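Local coordinates for ArtJ (Geobacillus stearothermophilus, PDB 2PVU), which binds the basic amino acids arginine, lysine and histidine, and probably delivers them to its cognate ATP-binding cassette transporter, Art(MP)2, at residues A[54-59]-A[65-70]; A[124-129]-A[267-272]; A[256-259]-A[263-266]. One frame throughout, in Å; residues are numbered along the deposited sequence. Where two conformers were deposited one is given.

Interaction 1: residues A[54-59]-A[65-70]; sequences PFEYMQ and GFDVDL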
loop_
_atom_site.group_PDB
_atom_site.type_symbol
_atom_site.label_atom_id
_atom_site.label_comp_id
_atom_site.label_asym_id
_atom_site.label_seq_id
_atom_site.Cartn_x
_atom_site.Cartn_y
_atom_site.Cartn_z
ATOM N N PRO A 54 6.626 -2.650 4.580
ATOM C CA PRO A 54 6.663 -2.150 5.957
ATOM C C PRO A 54 5.427 -1.352 6.401
ATOM O O PRO A 54 5.423 -0.797 7.503
ATOM C CB PRO A 54 7.843 -1.192 5.924
ATOM C CG PRO A 54 7.748 -0.559 4.559
ATOM C CD PRO A 54 7.213 -1.682 3.634
ATOM N N PHE A 55 4.403 -1.287 5.563
ATOM C CA PHE A 55 3.227 -0.441 5.862
ATOM C C PHE A 55 2.296 -1.059 6.896
ATOM O O PHE A 55 1.894 -0.402 7.877
ATOM C CB PHE A 55 2.502 -0.100 4.544
ATOM C CG PHE A 55 3.376 0.714 3.624
ATOM C CD1 PHE A 55 3.591 2.065 3.893
ATOM C CD2 PHE A 55 4.034 0.112 2.550
ATOM C CE1 PHE A 55 4.483 2.857 3.100
ATOM C CE2 PHE A 55 4.879 0.878 1.708
ATOM C CZ PHE A 55 5.126 2.252 2.011
ATOM N N GLU A 56 1.997 -2.342 6.726
ATOM C CA GLU A 56 1.239 -3.071 7.734
ATOM C C GLU A 56 1.523 -4.543 7.556
ATOM O O GLU A 56 1.494 -5.059 6.451
ATOM C CB GLU A 56 -0.256 -2.834 7.608
ATOM C CG GLU A 56 -0.851 -2.969 6.178
ATOM C CD GLU A 56 -0.745 -1.683 5.359
ATOM O OE1 GLU A 56 -0.950 -0.593 5.945
ATOM O OE2 GLU A 56 -0.511 -1.743 4.120
ATOM N N TYR A 57 1.808 -5.206 8.656
ATOM C CA TYR A 57 2.088 -6.649 8.602
ATOM C C TYR A 57 1.876 -7.183 9.999
ATOM O O TYR A 57 1.593 -6.406 10.915
ATOM C CB TYR A 57 3.496 -6.923 8.063
ATOM C CG TYR A 57 4.634 -6.291 8.835
ATOM C CD1 TYR A 57 5.426 -7.069 9.701
ATOM C CD2 TYR A 57 4.963 -4.932 8.672
ATOM C CE1 TYR A 57 6.496 -6.515 10.391
ATOM C CE2 TYR A 57 6.037 -4.357 9.354
ATOM C CZ TYR A 57 6.797 -5.152 10.214
ATOM O OH TYR A 57 7.863 -4.615 10.896
ATOM N N MET A 58 1.927 -8.507 10.158
ATOM C CA MET A 58 1.720 -9.113 11.476
ATOM C C MET A 58 3.058 -9.410 12.105
ATOM O O MET A 58 3.966 -9.894 11.449
ATOM C CB MET A 58 0.903 -10.415 11.371
ATOM C CG MET A 58 -0.527 -10.261 10.837
ATOM S SD MET A 58 -1.576 -9.252 11.922
ATOM C CE MET A 58 -3.103 -9.343 11.050
ATOM N N GLN A 59 3.176 -9.142 13.393
ATOM C CA GLN A 59 4.363 -9.514 14.137
ATOM C C GLN A 59 3.883 -9.811 15.539
ATOM O O GLN A 59 3.302 -8.938 16.196
ATOM C CB GLN A 59 5.385 -8.376 14.140
ATOM C CG GLN A 59 6.559 -8.515 15.117
ATOM C CD GLN A 59 7.331 -7.193 15.239
ATOM O OE1 GLN A 59 7.170 -6.448 16.220
ATOM N NE2 GLN A 59 8.123 -6.867 14.207
ATOM N N GLY A 65 3.508 -1.472 11.649
ATOM C CA GLY A 65 4.013 -0.907 10.422
ATOM C C GLY A 65 3.838 0.596 10.334
ATOM O O GLY A 65 3.283 1.254 11.273
ATOM N N PHE A 66 4.357 1.146 9.240
ATOM C CA PHE A 66 4.301 2.593 9.073
ATOM C C PHE A 66 2.854 3.127 9.076
ATOM O O PHE A 66 2.538 4.152 9.728
ATOM C CB PHE A 66 5.012 2.982 7.775
ATOM C CG PHE A 66 4.866 4.436 7.421
ATOM C CD1 PHE A 66 5.773 5.361 7.898
ATOM C CD2 PHE A 66 3.786 4.877 6.611
ATOM C CE1 PHE A 66 5.652 6.761 7.609
ATOM C CE2 PHE A 66 3.644 6.277 6.296
ATOM C CZ PHE A 66 4.576 7.211 6.779
ATOM N N ASP A 67 1.982 2.459 8.325
ATOM C CA ASP A 67 0.587 2.884 8.268
ATOM C C ASP A 67 -0.032 2.750 9.649
ATOM O O ASP A 67 -0.879 3.556 10.019
ATOM C CB ASP A 67 -0.243 2.022 7.299
ATOM C CG ASP A 67 -0.152 2.472 5.856
ATOM O OD1 ASP A 67 0.341 3.609 5.551
ATOM O OD2 ASP A 67 -0.665 1.675 5.010
ATOM N N VAL A 68 0.343 1.717 10.400
ATOM C CA VAL A 68 -0.173 1.551 11.780
ATOM C C VAL A 68 0.183 2.729 12.683
ATOM O O VAL A 68 -0.681 3.263 13.391
ATOM C CB VAL A 68 0.255 0.209 12.420
ATOM C CG1 VAL A 68 -0.336 0.044 13.841
ATOM C CG2 VAL A 68 -0.159 -0.966 11.488
ATOM N N ASP A 69 1.454 3.132 12.681
ATOM C CA ASP A 69 1.914 4.197 13.564
ATOM C C ASP A 69 1.322 5.521 13.096
ATOM O O ASP A 69 0.975 6.365 13.906
ATOM C CB ASP A 69 3.434 4.316 13.569
ATOM C CG ASP A 69 4.116 3.151 14.269
ATOM O OD1 ASP A 69 3.428 2.368 14.969
ATOM O OD2 ASP A 69 5.353 3.044 14.115
ATOM N N LEU A 70 1.252 5.712 11.788
ATOM C CA LEU A 70 0.690 6.955 11.291
ATOM C C LEU A 70 -0.783 7.047 11.661
ATOM O O LEU A 70 -1.238 8.079 12.156
ATOM C CB LEU A 70 0.897 7.102 9.778
ATOM C CG LEU A 70 0.252 8.342 9.158
ATOM C CD1 LEU A 70 0.876 9.657 9.666
ATOM C CD2 LEU A 70 0.366 8.272 7.666
#

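Interaction 2: residues A[124-129]-A[267-272]; sequences YFEATQ and LDRLKQ. With SO4 (sulfate ion), chain B; SO4 (sulfate ion), chain C.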
loop_
_atom_site.group_PDB
_atom_site.type_symbol
_atom_site.label_atom_id
_atom_site.label_comp_id
_atom_site.label_asym_id
_atom_site.label_seq_id
_atom_site.Cartn_x
_atom_site.Cartn_y
_atom_site.Cartn_z
ATOM N N TYR A 124 -0.458 10.984 1.906
ATOM C CA TYR A 124 0.499 10.897 3.007
ATOM C C TYR A 124 1.783 10.179 2.638
ATOM O O TYR A 124 2.636 9.964 3.498
ATOM C CB TYR A 124 -0.162 10.227 4.249
ATOM C CG TYR A 124 -0.428 8.714 4.106
ATOM C CD1 TYR A 124 0.596 7.771 4.268
ATOM C CD2 TYR A 124 -1.705 8.251 3.794
ATOM C CE1 TYR A 124 0.360 6.356 4.123
ATOM C CE2 TYR A 124 -1.963 6.854 3.624
ATOM C CZ TYR A 124 -0.957 5.928 3.796
ATOM O OH TYR A 124 -1.234 4.579 3.648
ATOM N N PHE A 125 1.942 9.754 1.391
ATOM C CA PHE A 125 3.180 9.013 0.990
ATOM C C PHE A 125 3.252 9.065 -0.521
ATOM O O PHE A 125 2.215 9.129 -1.169
ATOM C CB PHE A 125 3.044 7.536 1.432
ATOM C CG PHE A 125 4.361 6.871 1.713
ATOM C CD1 PHE A 125 4.958 7.015 2.965
ATOM C CD2 PHE A 125 5.002 6.116 0.732
ATOM C CE1 PHE A 125 6.214 6.390 3.237
ATOM C CE2 PHE A 125 6.246 5.479 0.996
ATOM C CZ PHE A 125 6.841 5.638 2.266
ATOM N N GLU A 126 4.469 9.043 -1.086
ATOM C CA GLU A 126 4.604 8.917 -2.543
ATOM C C GLU A 126 5.364 7.642 -2.846
ATOM O O GLU A 126 6.341 7.280 -2.140
ATOM C CB GLU A 126 5.294 10.121 -3.210
ATOM C CG GLU A 126 5.203 10.064 -4.769
ATOM C CD GLU A 126 5.956 11.195 -5.499
ATOM O OE1 GLU A 126 6.594 12.024 -4.835
ATOM O OE2 GLU A 126 5.889 11.248 -6.751
ATOM N N ALA A 127 4.907 6.956 -3.880
ATOM C CA ALA A 127 5.441 5.634 -4.228
ATOM C C ALA A 127 5.437 5.420 -5.744
ATOM O O ALA A 127 4.950 6.259 -6.494
ATOM C CB ALA A 127 4.561 4.548 -3.535
ATOM N N THR A 128 5.965 4.261 -6.177
ATOM C CA THR A 128 5.856 3.891 -7.565
ATOM C C THR A 128 5.879 2.356 -7.611
ATOM O O THR A 128 6.376 1.717 -6.696
ATOM C CB THR A 128 7.032 4.470 -8.416
ATOM O OG1 THR A 128 6.868 4.070 -9.777
ATOM C CG2 THR A 128 8.385 3.975 -7.907
ATOM N N GLN A 129 5.328 1.799 -8.670
ATOM C CA GLN A 129 5.486 0.366 -8.908
ATOM C C GLN A 129 6.944 0.125 -9.330
ATOM O O GLN A 129 7.579 0.988 -9.953
ATOM C CB GLN A 129 4.559 -0.123 -10.025
ATOM C CG GLN A 129 3.107 -0.054 -9.712
ATOM C CD GLN A 129 2.780 -0.694 -8.360
ATOM O OE1 GLN A 129 2.806 -1.930 -8.191
ATOM N NE2 GLN A 129 2.485 0.140 -7.403
ATOM N N LEU A 267 8.987 16.071 2.442
ATOM C CA LEU A 267 7.585 16.476 2.686
ATOM C C LEU A 267 6.989 17.270 1.527
ATOM O O LEU A 267 5.775 17.342 1.412
ATOM C CB LEU A 267 7.437 17.251 4.020
ATOM C CG LEU A 267 7.889 16.545 5.309
ATOM C CD1 LEU A 267 7.881 17.492 6.511
ATOM C CD2 LEU A 267 7.028 15.299 5.584
ATOM N N ASP A 268 7.831 17.893 0.687
ATOM C CA ASP A 268 7.284 18.633 -0.462
ATOM C C ASP A 268 6.540 17.720 -1.459
ATOM O O ASP A 268 5.770 18.220 -2.288
ATOM C CB ASP A 268 8.339 19.511 -1.177
ATOM C CG ASP A 268 9.522 18.713 -1.761
ATOM O OD1 ASP A 268 9.496 17.461 -1.788
ATOM O OD2 ASP A 268 10.490 19.391 -2.208
ATOM N N ARG A 269 6.813 16.412 -1.406
ATOM C CA ARG A 269 6.058 15.391 -2.177
ATOM C C ARG A 269 4.567 15.341 -1.794
ATOM O O ARG A 269 3.721 14.939 -2.606
ATOM C CB ARG A 269 6.675 13.993 -1.960
ATOM C CG ARG A 269 8.061 13.906 -2.569
ATOM C CD ARG A 269 8.600 12.494 -2.347
ATOM N NE ARG A 269 9.915 12.322 -2.961
ATOM C CZ ARG A 269 10.543 11.159 -2.974
ATOM N NH1 ARG A 269 9.965 10.105 -2.395
ATOM N NH2 ARG A 269 11.723 11.040 -3.561
ATOM N N LEU A 270 4.255 15.764 -0.577
ATOM C CA LEU A 270 2.893 15.719 -0.080
ATOM C C LEU A 270 2.059 16.945 -0.438
ATOM O O LEU A 270 0.872 16.985 -0.103
ATOM C CB LEU A 270 2.873 15.481 1.427
ATOM C CG LEU A 270 3.760 14.292 1.823
ATOM C CD1 LEU A 270 3.774 14.077 3.343
ATOM C CD2 LEU A 270 3.318 13.031 1.076
ATOM N N LYS A 271 2.673 17.918 -1.116
ATOM C CA LYS A 271 1.991 19.150 -1.551
ATOM C C LYS A 271 1.891 19.281 -3.074
ATOM O O LYS A 271 1.659 20.353 -3.587
ATOM C CB LYS A 271 2.710 20.360 -0.979
ATOM C CG LYS A 271 2.472 20.555 0.504
ATOM C CD LYS A 271 1.103 21.198 0.735
ATOM C CE LYS A 271 1.082 22.046 1.999
ATOM N NZ LYS A 271 -0.226 22.770 2.126
ATOM N N GLN A 272 2.046 18.176 -3.784
ATOM C CA GLN A 272 2.024 18.207 -5.243
ATOM C C GLN A 272 0.584 18.319 -5.732
ATOM O O GLN A 272 -0.379 18.129 -4.978
ATOM C CB GLN A 272 2.698 16.953 -5.822
ATOM C CG GLN A 272 4.166 16.825 -5.481
ATOM C CD GLN A 272 4.968 17.969 -6.080
ATOM O OE1 GLN A 272 4.928 18.195 -7.296
ATOM N NE2 GLN A 272 5.670 18.729 -5.220
ATOM O OXT GLN A 272 0.362 18.653 -6.891
HETATM S S SO4 B . 12.436 13.913 -5.468
HETATM O O1 SO4 B . 12.962 12.574 -5.226
HETATM O O2 SO4 B . 12.157 14.105 -6.890
HETATM O O3 SO4 B . 13.436 14.888 -5.014
HETATM O O4 SO4 B . 11.176 14.056 -4.731
HETATM S S SO4 C . 8.029 10.433 1.102
HETATM O O1 SO4 C . 8.237 9.517 2.213
HETATM O O2 SO4 C . 7.710 9.516 -0.047
HETATM O O3 SO4 C . 9.299 11.193 0.944
HETATM O O4 SO4 C . 6.889 11.331 1.443
#

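Interaction 3: residues A[256-259]-A[263-266]; sequences IYKK and KEPK. With SO4 (sulfate ion), chain C; SO4 (sulfate ion), chain B.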
loop_
_atom_site.group_PDB
_atom_site.type_symbol
_atom_site.label_atom_id
_atom_site.label_comp_id
_atom_site.label_asym_id
_atom_site.label_seq_id
_atom_site.Cartn_x
_atom_site.Cartn_y
_atom_site.Cartn_z
ATOM N N ILE A 256 7.949 9.073 12.674
ATOM C CA ILE A 256 7.428 7.786 12.195
ATOM C C ILE A 256 8.146 7.347 10.910
ATOM O O ILE A 256 8.568 6.189 10.792
ATOM C CB ILE A 256 5.904 7.827 11.955
ATOM C CG1 ILE A 256 5.185 8.187 13.264
ATOM C CG2 ILE A 256 5.440 6.441 11.448
ATOM C CD1 ILE A 256 3.698 8.588 13.090
ATOM N N TYR A 257 8.272 8.266 9.952
ATOM C CA TYR A 257 8.965 7.977 8.688
ATOM C C TYR A 257 10.400 7.493 8.930
ATOM O O TYR A 257 10.872 6.519 8.334
ATOM C CB TYR A 257 8.980 9.211 7.775
ATOM C CG TYR A 257 9.496 8.871 6.407
ATOM C CD1 TYR A 257 8.613 8.443 5.383
ATOM C CD2 TYR A 257 10.866 8.918 6.127
ATOM C CE1 TYR A 257 9.116 8.109 4.120
ATOM C CE2 TYR A 257 11.371 8.560 4.892
ATOM C CZ TYR A 257 10.499 8.194 3.888
ATOM O OH TYR A 257 11.055 7.858 2.673
ATOM N N LYS A 258 11.116 8.189 9.804
ATOM C CA LYS A 258 12.489 7.801 10.097
ATOM C C LYS A 258 12.589 6.439 10.795
ATOM O O LYS A 258 13.541 5.674 10.557
ATOM C CB LYS A 258 13.153 8.860 10.953
ATOM C CG LYS A 258 13.425 10.150 10.185
ATOM C CD LYS A 258 14.484 10.981 10.890
ATOM C CE LYS A 258 13.931 11.769 12.068
ATOM N NZ LYS A 258 14.990 12.618 12.711
ATOM N N LYS A 259 11.646 6.168 11.694
ATOM C CA LYS A 259 11.540 4.853 12.340
ATOM C C LYS A 259 11.563 3.755 11.292
ATOM O O LYS A 259 12.359 2.824 11.381
ATOM C CB LYS A 259 10.255 4.758 13.178
ATOM C CG LYS A 259 10.145 3.483 14.007
ATOM C CD LYS A 259 8.794 3.431 14.724
ATOM C CE LYS A 259 8.602 2.080 15.387
ATOM N NZ LYS A 259 7.182 1.891 15.823
ATOM N N LYS A 263 15.640 7.378 7.134
ATOM C CA LYS A 263 16.077 8.597 6.454
ATOM C C LYS A 263 14.961 9.625 6.588
ATOM O O LYS A 263 13.861 9.270 6.993
ATOM C CB LYS A 263 16.364 8.310 4.976
ATOM C CG LYS A 263 15.160 7.790 4.171
ATOM C CD LYS A 263 15.630 7.407 2.792
ATOM C CE LYS A 263 14.471 6.976 1.922
ATOM N NZ LYS A 263 15.042 6.204 0.763
ATOM N N GLU A 264 15.261 10.888 6.269
ATOM C CA GLU A 264 14.248 11.961 6.268
ATOM C C GLU A 264 13.290 11.860 5.079
ATOM O O GLU A 264 13.700 11.484 3.979
ATOM C CB GLU A 264 14.924 13.340 6.267
ATOM C CG GLU A 264 15.945 13.536 7.377
ATOM C CD GLU A 264 15.325 13.772 8.757
ATOM O OE1 GLU A 264 14.124 14.117 8.855
ATOM O OE2 GLU A 264 16.064 13.620 9.757
ATOM N N PRO A 265 11.997 12.166 5.292
ATOM C CA PRO A 265 11.092 12.197 4.132
ATOM C C PRO A 265 11.301 13.485 3.329
ATOM O O PRO A 265 11.943 14.417 3.818
ATOM C CB PRO A 265 9.710 12.242 4.777
ATOM C CG PRO A 265 9.956 13.040 6.054
ATOM C CD PRO A 265 11.285 12.447 6.548
ATOM N N LYS A 266 10.762 13.531 2.114
ATOM C CA LYS A 266 10.721 14.786 1.359
ATOM C C LYS A 266 9.285 15.266 1.419
ATOM O O LYS A 266 8.447 14.857 0.601
ATOM C CB LYS A 266 11.203 14.578 -0.081
ATOM C CG LYS A 266 12.738 14.325 -0.135
ATOM C CD LYS A 266 13.222 14.072 -1.547
ATOM C CE LYS A 266 14.733 14.150 -1.668
ATOM N NZ LYS A 266 15.085 13.661 -3.029
HETATM S S SO4 C . 8.029 10.433 1.102
HETATM O O1 SO4 C . 8.237 9.517 2.213
HETATM O O2 SO4 C . 7.710 9.516 -0.047
HETATM O O3 SO4 C . 9.299 11.193 0.944
HETATM O O4 SO4 C . 6.889 11.331 1.443
HETATM S S SO4 B . 12.436 13.913 -5.468
HETATM O O1 SO4 B . 12.962 12.574 -5.226
HETATM O O2 SO4 B . 12.157 14.105 -6.890
HETATM O O3 SO4 B . 13.436 14.888 -5.014
HETATM O O4 SO4 B . 11.176 14.056 -4.731
#

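Interaction 1: residues A[54-59]-A[65-70]
E56 and D67 meet through two different side-chain torsions: CG of E56 sits between its own backbone N and carbonyl carbon (chi1 48°), and a further bend at chi2 swings the carboxylate round to D67, whose CG stands anti to its carbonyl carbon. The two carboxylates are tilted 34° apart, and OE1 of E56 lies 2.5 Å from OD2 of D67. D67 also accepts hydrogen bonds from the hydroxyl of Y124 at OD1 and the backbone N of G107 at OD2. In the backbone, the start of the helix is held by the carbonyls of P54 and F55, which precede the 57-64 hairpin. The N-H of F66 reaches P54 O at 2.8 Å, nearly straight at 167°, while D67 N bonds F55 O at 2.9 Å, on a lone pair in the carbonyl plane. G65 brings its CA to 3.2 Å from P54 O, where any side chain would run into the carbonyls. The rings of F55 and F66 lie side by side, with CD2 of F66 3.9 Å from CD1 of F55, at the edge of the F55 ring. F55 and E56 form a classic beta bulge facing F52, and G65 is the N-cap of helix 66-78, with the E56 side chain about 5 Å from the bound lysine.

Interaction 2: residues A[124-129]-A[267-272]
The C-terminal 3-10 turn 267-270 sets R269 and L270 against E126, F125 and Y124 at the start of strand 125-134, which passes between the two lobes, and a sulfate-binding site forms at the seam. The contact illustrates how a chain end can be fixed by one apolar tip and one charged side chain. L270 supplies the first: its CD2 methyl comes to 3.6 Å from both Y124 C and F125 N, lying on the backbone itself, and F125 N is buried there with no polar partner in the model. R269 supplies the second. Its pairing with E126 is tentative, since it holds for one of two conformers of the glutamate. In that conformer the arginine chain, extended from CG to NE, crosses E126 at about a right angle, and E126 OE1 lies against the methylenes, 3.2 Å from R269 CD. The carboxylate and guanidinium planes stand 80° apart; OE1 is well out of the guanidinium plane and 3.8 Å from R269 NE, a long salt bridge of charge alone, in which no N-H points at the oxygen. The N-H groups serve sulfates instead. The chain B sulfate sits in the plane at the guanidinium edge and is gripped twice, with R269 NE 2.8 Å from its O4 and R269 NH2 2.6 Å from its O1. The chain C sulfate takes weak bonds from R269 NH1 and E126 N and a firmer one from the backbone N of K266. Both ions probably come from the crystallisation liquor. Strands that cross between lobes, like 125-134, are characteristic of the hinge of the periplasmic-binding-protein fold.

Interaction 3: residues A[256-259]-A[263-266]
Y257 presents one face of its ring to P265 and part of its edge to K263 O, with the C-terminal tail doubling back on helix 252-261, the last helix of the chain. The side chains of Y257 and P265 slide past each other in opposite directions. P265 CB stands 3.8 Å from the centre of the Y257 ring and 12° off its normal, a CH-pi contact over the face, and P265 CD closes on Y257 CD2 at 3.6 Å. A chi1 of -171° sets the tyrosine ring opposite the backbone N, where its face meets P265. The edge is used differently: K263 O lies in the ring plane, 3.1 Å from Y257 CD2, and this carbonyl, buried by the contact, has no polar partner in the model. Replacing Y257 with an alanine would probably leave the P265 ring without its aromatic bed and open a gap beside K263 O. One helix position further on, K258 crosses E264 obliquely. Its chain, bent at chi3, passes along the carboxylate, with K258 CD 3.3 Å from E264 OE2, before NZ forms a salt bridge to the same oxygen that is weak as a hydrogen bond. K266 binds both sulfates: its backbone N donates to O3 of the chain C sulfate at 3.0 Å, almost straight at 170°, while its extended side chain carries NZ to 2.9 Å from O3 of the chain B sulfate.

Along the chain, interaction 1 closes before the other two begin, and interaction 3 is nested inside the long loop that interaction 2 closes. The centres of interactions 1 and 2 lie about 18 Å apart, those of interactions 1 and 3 about 14 Å, and those of interactions 2 and 3 about 12 Å, yet each touches the others. Interactions 1 and 2 meet through D67 and Y124 and through the rings of F55, F66 and F125; helix 66-78 meets helix 252-261 through a salt bridge from D69 to K259. With L270 on Y124 and F125, and F125 against Y257, the C-terminal end is tied back to the crossing strand, near the cleft between the lobes, where lysine binds.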